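PDB 3WIW: glycosyl hydrolase family 88 from Pedobacter heparinus, which probably cleaves the glycosidic bond that holds the terminal unsaturated glucuronyl group of heparin-derived oligosaccharides. Local coordinates for residues V40-T44 with S89-L94; L179-Y183 with A198-A202. One frame throughout, in Å; residues are numbered along the deposited sequence.

Interaction 1 (V40-T44 with S89-L94); sequences VIQLT and SGDKNL
Val40 and Thr44, one turn apart on helix 30-49 of the alpha6/alpha6-barrel, pack against the turn between helices 77-89 and 92-103. Val40 straddles this turn with its two methyls. Val40 CG2 meets Ser89 CB at 3.6 Å. Val40 CG1, anti to the backbone N (chi1 172°), points to Asp91 OD2 and Leu94 CD1. Leu94 splits its methyls: CD1 meets Val40 CG1, while Leu94 CD2 lies 4.0 Å from Leu43 CB and also touches Thr44 OG1.

The polar side is bridged by water. One water donates to Thr44 OG1 and to Asp91 OD2 (2.6 Å), and accepts from Asn93 ND2. A second donates to Thr44 O and accepts from the same ND2. Thr44 OG1 in turn donates to Val40 O at 2.7 Å, from above the carbonyl plane. Thr44 N reaches that oxygen from the opposite face, which gives it two donors. With an alanine here in place of the threonine, the first water is likely to lose one of its acceptors, and Val40 O the second of its two donors.

The turn is held from within. Asp91 is the N-cap of helix 92-103, its OD1 accepting from Asn93 N at 2.8 Å. Ser89 OG accepts from Asp91 N, an ST turn, and also bonds to Gly85 O. Leu43 continues inward onto Phe78, Thr81 and Leu82 of helix 77-89, and Leu94 rests on Tyr86. Helix 30-49 thus packs beside both helices joined by the turn.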
ATOM      1  N   VAL A  40     -13.980   2.937  13.305  1.00 13.68           N
ATOM      2  CA  VAL A  40     -13.987   4.249  13.943  1.00 15.58           C
ATOM      3  C   VAL A  40     -13.661   4.123  15.433  1.00 15.12           C
ATOM      4  O   VAL A  40     -12.867   4.900  15.965  1.00 14.96           O
ATOM      5  CB  VAL A  40     -15.332   4.949  13.710  1.00 18.23           C
ATOM      6  CG1 VAL A  40     -15.421   6.229  14.518  1.00 19.84           C
ATOM      7  CG2 VAL A  40     -15.482   5.267  12.225  1.00 18.99           C
ATOM      8  N   ILE A  41     -14.244   3.132  16.105  1.00 14.31           N
ATOM      9  CA  ILE A  41     -13.934   2.916  17.519  1.00 14.88           C
ATOM     10  C   ILE A  41     -12.457   2.579  17.720  1.00 13.35           C
ATOM     11  O   ILE A  41     -11.788   3.145  18.606  1.00 13.97           O
ATOM     12  CB  ILE A  41     -14.817   1.809  18.132  1.00 16.99           C
ATOM     13  CG1 ILE A  41     -16.260   2.295  18.235  1.00 19.40           C
ATOM     14  CG2 ILE A  41     -14.328   1.433  19.518  1.00 19.70           C
ATOM     15  CD1 ILE A  41     -17.255   1.174  18.445  1.00 20.92           C
ATOM     16  N   GLN A  42     -11.941   1.673  16.899  1.00 12.51           N
ATOM     17  CA  GLN A  42     -10.545   1.263  17.009  1.00 12.42           C
ATOM     18  C   GLN A  42      -9.614   2.464  16.848  1.00 12.05           C
ATOM     19  O   GLN A  42      -8.706   2.668  17.668  1.00 12.62           O
ATOM     20  CB  GLN A  42     -10.225   0.181  15.973  1.00 12.69           C
ATOM     21  CG  GLN A  42     -10.918  -1.175  16.233  1.00 13.04           C
ATOM     22  CD  GLN A  42     -10.462  -1.844  17.530  1.00 13.12           C
ATOM     23  OE1 GLN A  42     -10.836  -1.423  18.621  1.00 14.51           O
ATOM     24  NE2 GLN A  42      -9.628  -2.885  17.409  1.00 13.56           N
ATOM     25  N   LEU A  43      -9.851   3.267  15.808  1.00 12.29           N
ATOM     26  CA  LEU A  43      -9.026   4.428  15.532  1.00 12.42           C
ATOM     27  C   LEU A  43      -9.133   5.451  16.649  1.00 12.02           C
ATOM     28  O   LEU A  43      -8.140   6.083  17.009  1.00 12.91           O
ATOM     29  CB  LEU A  43      -9.435   5.068  14.206  1.00 12.12           C
ATOM     30  CG  LEU A  43      -9.060   4.257  12.970  1.00 12.24           C
ATOM     31  CD1 LEU A  43      -9.652   4.914  11.720  1.00 12.88           C
ATOM     32  CD2 LEU A  43      -7.533   4.065  12.841  1.00 14.26           C
ATOM     33  N   THR A  44     -10.333   5.629  17.194  1.00 12.56           N
ATOM     34  CA  THR A  44     -10.528   6.566  18.293  1.00 13.50           C
ATOM     35  C   THR A  44      -9.669   6.161  19.491  1.00 13.96           C
ATOM     36  O   THR A  44      -8.950   6.987  20.068  1.00 14.96           O
ATOM     37  CB  THR A  44     -12.005   6.639  18.701  1.00 14.85           C
ATOM     38  OG1 THR A  44     -12.774   7.079  17.579  1.00 17.02           O
ATOM     39  CG2 THR A  44     -12.227   7.579  19.889  1.00 15.90           C
ATOM     40  N   SER A  89     -16.448   8.483   8.135  1.00 17.26           N
ATOM     41  CA  SER A  89     -17.393   8.694   9.234  1.00 18.68           C
ATOM     42  C   SER A  89     -17.833  10.139   9.430  1.00 18.85           C
ATOM     43  O   SER A  89     -18.875  10.383  10.038  1.00 20.62           O
ATOM     44  CB  SER A  89     -16.758   8.228  10.533  1.00 19.04           C
ATOM     45  OG  SER A  89     -15.696   9.105  10.870  1.00 18.88           O
ATOM     46  N   GLY A  90     -17.042  11.095   8.958  1.00 17.52           N
ATOM     47  CA  GLY A  90     -17.307  12.497   9.237  1.00 17.87           C
ATOM     48  C   GLY A  90     -16.979  12.906  10.659  1.00 19.73           C
ATOM     49  O   GLY A  90     -17.292  14.025  11.082  1.00 21.74           O
ATOM     50  N   ASP A  91     -16.350  12.004  11.404  1.00 20.07           N
ATOM     51  CA  ASP A  91     -16.071  12.247  12.808  1.00 20.87           C
ATOM     52  C   ASP A  91     -14.957  13.278  12.944  1.00 20.58           C
ATOM     53  O   ASP A  91     -13.792  12.979  12.674  1.00 20.19           O
ATOM     54  CB  ASP A  91     -15.668  10.927  13.471  1.00 23.38           C
ATOM     55  CG  ASP A  91     -15.498  11.048  14.965  1.00 26.91           C
ATOM     56  OD1 ASP A  91     -15.219  12.161  15.462  1.00 27.70           O
ATOM     57  OD2 ASP A  91     -15.639  10.011  15.639  1.00 28.59           O
ATOM     58  N   LYS A  92     -15.316  14.478  13.399  1.00 21.11           N
ATOM     59  CA  LYS A  92     -14.346  15.557  13.528  1.00 22.52           C
ATOM     60  C   LYS A  92     -13.198  15.236  14.478  1.00 20.49           C
ATOM     61  O   LYS A  92     -12.089  15.739  14.306  1.00 19.96           O
ATOM     62  CB  LYS A  92     -15.040  16.858  13.919  1.00 26.20           C
ATOM     63  CG  LYS A  92     -15.964  17.360  12.832  1.00 30.74           C
ATOM     64  CD  LYS A  92     -15.161  17.742  11.596  1.00 34.05           C
ATOM     65  CE  LYS A  92     -16.056  18.204  10.456  1.00 36.49           C
ATOM     66  NZ  LYS A  92     -15.260  18.856   9.381  1.00 37.58           N
ATOM     67  N   ASN A  93     -13.437  14.368  15.456  1.00 19.72           N
ATOM     68  CA  ASN A  93     -12.338  13.988  16.328  1.00 18.14           C
ATOM     69  C   ASN A  93     -11.235  13.243  15.562  1.00 16.19           C
ATOM     70  O   ASN A  93     -10.035  13.425  15.833  1.00 15.46           O
ATOM     71  CB  ASN A  93     -12.824  13.140  17.495  1.00 18.87           C
ATOM     72  CG  ASN A  93     -11.683  12.663  18.355  1.00 20.15           C
ATOM     73  OD1 ASN A  93     -11.000  13.464  18.999  1.00 20.71           O
ATOM     74  ND2 ASN A  93     -11.441  11.364  18.345  1.00 20.34           N
ATOM     75  N   LEU A  94     -11.631  12.396  14.613  1.00 16.34           N
ATOM     76  CA  LEU A  94     -10.655  11.680  13.806  1.00 15.89           C
ATOM     77  C   LEU A  94      -9.847  12.627  12.916  1.00 15.58           C
ATOM     78  O   LEU A  94      -8.673  12.390  12.693  1.00 14.79           O
ATOM     79  CB  LEU A  94     -11.306  10.560  12.989  1.00 16.25           C
ATOM     80  CG  LEU A  94     -11.826   9.359  13.791  1.00 16.73           C
ATOM     81  CD1 LEU A  94     -12.272   8.279  12.829  1.00 17.99           C
ATOM     82  CD2 LEU A  94     -10.764   8.841  14.772  1.00 16.03           C
TER
HETATM   83  O   HOH W   1      -9.332   9.865  19.605  1.00 17.72           O
HETATM   84  O   HOH W   2     -13.644   9.715  17.282  1.00 22.44           O

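Interaction 2 (L179-Y183 with A198-A202); sequences LEYLY and AKTHA
Ala198 CB is the small knob at the middle of this helix contact. It enters a hollow on helix 175-188 made by Leu179, Leu182 and Tyr183. Leu182 CB lies 3.8 Å from Ala198 CB, and Leu179 CB slightly farther. The Tyr183 ring closes the hollow with one face. Ala198 CB sits over that face, nearer its rim than its centre, 3.5 Å from Tyr183 CE1. This is a CH-pi contact, 26° off the ring normal. Tyr183 starts with CG anti to its carbonyl carbon (chi1 -67°), and its ring then extends to the other helix, where Tyr183 OH is 3.7 Å from Ala202 CB. The polar need of this hydroxyl is met by Ser258.

Leu179 is the matching bump from the other side. Its branched end fits between Ala198, His201 and Ala202. Leu179 CD1 lies 3.4 Å from Ala198 O and also touches Ala202 CB. Leu179 CD2 is over one face of the imidazole, 4.1 Å from the centroid of the His201 ring, a second CH-pi contact. His201 ND1 is bonded to Ile159 N, which helps fix the turn of the ring. The small alanines let larger residues fill the space between helices whose local axes approach to 9.7 Å.

At the margin, Lys199 CB brushes Tyr183 CE1 while its NZ forms a salt bridge with Asp264. Helix 245-262 and strand 158-159 also contact the pair. The short segments run at 145° to each other. Two successive, roughly antiparallel helices joined by a short link make a helical hairpin, consistent with the alpha6/alpha6-barrel fold.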
ATOM      1  N   LEU A 179       5.419   5.854  -6.526  1.00  9.75           N
ATOM      2  CA  LEU A 179       5.241   6.711  -7.699  1.00  9.79           C
ATOM      3  C   LEU A 179       4.052   7.659  -7.578  1.00  9.81           C
ATOM      4  O   LEU A 179       4.078   8.742  -8.162  1.00 10.30           O
ATOM      5  CB  LEU A 179       5.109   5.880  -8.971  1.00 10.11           C
ATOM      6  CG  LEU A 179       6.255   4.911  -9.244  1.00 10.24           C
ATOM      7  CD1 LEU A 179       6.009   4.236 -10.583  1.00 10.80           C
ATOM      8  CD2 LEU A 179       7.622   5.590  -9.164  1.00 11.62           C
ATOM      9  N   GLU A 180       3.033   7.269  -6.804  1.00  9.06           N
ATOM     10  CA  GLU A 180       1.811   8.073  -6.722  1.00  9.75           C
ATOM     11  C   GLU A 180       2.161   9.497  -6.245  1.00  9.89           C
ATOM     12  O   GLU A 180       1.669  10.504  -6.776  1.00 10.55           O
ATOM     13  CB  GLU A 180       0.785   7.416  -5.795  1.00  9.47           C
ATOM     14  CG  GLU A 180      -0.561   8.132  -5.914  1.00 11.04           C
ATOM     15  CD  GLU A 180      -1.647   7.546  -5.056  1.00 12.10           C
ATOM     16  OE1 GLU A 180      -2.698   8.199  -4.897  1.00 13.85           O
ATOM     17  OE2 GLU A 180      -1.488   6.408  -4.595  1.00 12.40           O
ATOM     18  N   TYR A 181       3.021   9.555  -5.232  1.00 10.08           N
ATOM     19  CA  TYR A 181       3.528  10.808  -4.693  1.00  9.96           C
ATOM     20  C   TYR A 181       4.118  11.690  -5.793  1.00 10.01           C
ATOM     21  O   TYR A 181       3.791  12.891  -5.882  1.00 10.77           O
ATOM     22  CB  TYR A 181       4.586  10.478  -3.657  1.00 10.11           C
ATOM     23  CG  TYR A 181       5.110  11.641  -2.811  1.00  9.81           C
ATOM     24  CD1 TYR A 181       4.538  12.924  -2.816  1.00 10.84           C
ATOM     25  CD2 TYR A 181       6.203  11.409  -1.962  1.00 10.21           C
ATOM     26  CE1 TYR A 181       5.069  13.933  -1.983  1.00 11.07           C
ATOM     27  CE2 TYR A 181       6.718  12.371  -1.141  1.00 11.63           C
ATOM     28  CZ  TYR A 181       6.162  13.633  -1.149  1.00 11.12           C
ATOM     29  OH  TYR A 181       6.701  14.567  -0.301  1.00 12.08           O
ATOM     30  N   LEU A 182       4.950  11.125  -6.668  1.00 10.53           N
ATOM     31  CA  LEU A 182       5.577  11.916  -7.724  1.00 12.16           C
ATOM     32  C   LEU A 182       4.606  12.310  -8.824  1.00 11.07           C
ATOM     33  O   LEU A 182       4.763  13.395  -9.391  1.00 12.12           O
ATOM     34  CB  LEU A 182       6.758  11.181  -8.336  1.00 14.01           C
ATOM     35  CG  LEU A 182       8.065  11.158  -7.567  1.00 17.06           C
ATOM     36  CD1 LEU A 182       9.147  10.518  -8.426  1.00 18.55           C
ATOM     37  CD2 LEU A 182       8.459  12.565  -7.164  1.00 17.69           C
ATOM     38  N   TYR A 183       3.671  11.440  -9.207  1.00 11.71           N
ATOM     39  CA  TYR A 183       2.674  11.876 -10.191  1.00 11.93           C
ATOM     40  C   TYR A 183       1.923  13.102  -9.679  1.00 12.50           C
ATOM     41  O   TYR A 183       1.744  14.098 -10.395  1.00 14.32           O
ATOM     42  CB  TYR A 183       1.661  10.784 -10.492  1.00 12.30           C
ATOM     43  CG  TYR A 183       2.167   9.550 -11.215  1.00 11.21           C
ATOM     44  CD1 TYR A 183       2.879   9.632 -12.412  1.00 11.92           C
ATOM     45  CD2 TYR A 183       1.856   8.275 -10.728  1.00 11.47           C
ATOM     46  CE1 TYR A 183       3.294   8.480 -13.063  1.00 12.62           C
ATOM     47  CE2 TYR A 183       2.276   7.129 -11.377  1.00 12.26           C
ATOM     48  CZ  TYR A 183       2.984   7.235 -12.544  1.00 12.59           C
ATOM     49  OH  TYR A 183       3.386   6.094 -13.202  1.00 13.14           O
ATOM     50  N   ALA A 198       8.389   9.353 -12.707  1.00 12.35           N
ATOM     51  CA  ALA A 198       7.516   8.340 -12.151  1.00 12.61           C
ATOM     52  C   ALA A 198       7.021   7.447 -13.291  1.00 11.29           C
ATOM     53  O   ALA A 198       7.035   6.208 -13.184  1.00 11.06           O
ATOM     54  CB  ALA A 198       6.352   9.012 -11.437  1.00 13.32           C
ATOM     55  N   LYS A 199       6.601   8.062 -14.396  1.00 11.34           N
ATOM     56  CA  LYS A 199       6.061   7.279 -15.496  1.00 11.96           C
ATOM     57  C   LYS A 199       7.150   6.379 -16.084  1.00 11.88           C
ATOM     58  O   LYS A 199       6.922   5.198 -16.350  1.00 12.74           O
ATOM     59  CB  LYS A 199       5.476   8.187 -16.579  1.00 13.56           C
ATOM     60  CG  LYS A 199       4.828   7.360 -17.678  1.00 17.27           C
ATOM     61  CD  LYS A 199       4.111   8.199 -18.726  1.00 19.50           C
ATOM     62  CE  LYS A 199       3.338   7.253 -19.646  1.00 23.34           C
ATOM     63  NZ  LYS A 199       2.646   7.999 -20.721  1.00 25.39           N
ATOM     64  N   THR A 200       8.353   6.915 -16.235  1.00 11.73           N
ATOM     65  CA  THR A 200       9.487   6.108 -16.719  1.00 11.86           C
ATOM     66  C   THR A 200       9.773   4.914 -15.796  1.00 10.84           C
ATOM     67  O   THR A 200       9.979   3.793 -16.265  1.00 11.76           O
ATOM     68  CB  THR A 200      10.744   6.960 -16.888  1.00 12.45           C
ATOM     69  OG1 THR A 200      10.481   7.965 -17.869  1.00 14.05           O
ATOM     70  CG2 THR A 200      11.927   6.100 -17.360  1.00 12.97           C
ATOM     71  N   HIS A 201       9.759   5.144 -14.488  1.00 10.64           N
ATOM     72  CA  HIS A 201       9.945   4.050 -13.536  1.00  9.78           C
ATOM     73  C   HIS A 201       8.913   2.938 -13.776  1.00 10.21           C
ATOM     74  O   HIS A 201       9.252   1.745 -13.793  1.00 10.46           O
ATOM     75  CB  HIS A 201       9.855   4.577 -12.100  1.00  9.71           C
ATOM     76  CG  HIS A 201      10.106   3.534 -11.065  1.00  9.82           C
ATOM     77  ND1 HIS A 201      11.233   3.550 -10.260  1.00 11.07           N
ATOM     78  CD2 HIS A 201       9.410   2.422 -10.716  1.00 10.35           C
ATOM     79  CE1 HIS A 201      11.211   2.504  -9.463  1.00 11.00           C
ATOM     80  NE2 HIS A 201      10.109   1.806  -9.708  1.00 10.84           N
ATOM     81  N   ALA A 202       7.650   3.318 -13.954  1.00  9.99           N
ATOM     82  CA  ALA A 202       6.590   2.343 -14.194  1.00 10.43           C
ATOM     83  C   ALA A 202       6.837   1.570 -15.494  1.00 10.15           C
ATOM     84  O   ALA A 202       6.583   0.351 -15.545  1.00 11.12           O
ATOM     85  CB  ALA A 202       5.221   3.030 -14.217  1.00 11.30           C
TER

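From the N terminus, helix 30-49 comes first and takes part in interaction 1. The chain then passes through the strands 55-59 and 65-68 and helix 77-89 before the turn at 89-94 closes that loop, with 44 residues between the segments. Helices 92-103, 117-132 and 138-150 follow. Interaction 2 closes a much shorter loop, with 14 residues between its segments, mostly the ends of helices 175-188 and 192-208 themselves. The two loops lie in series, neither nested nor crossed. The centres of interactions 1 and 2 are about 32 Å apart, and the contacts do not touch. Interaction 1 ties helix 30-49 to the next two helices, 77-89 and 92-103; interaction 2 joins two successive helices in mid-chain.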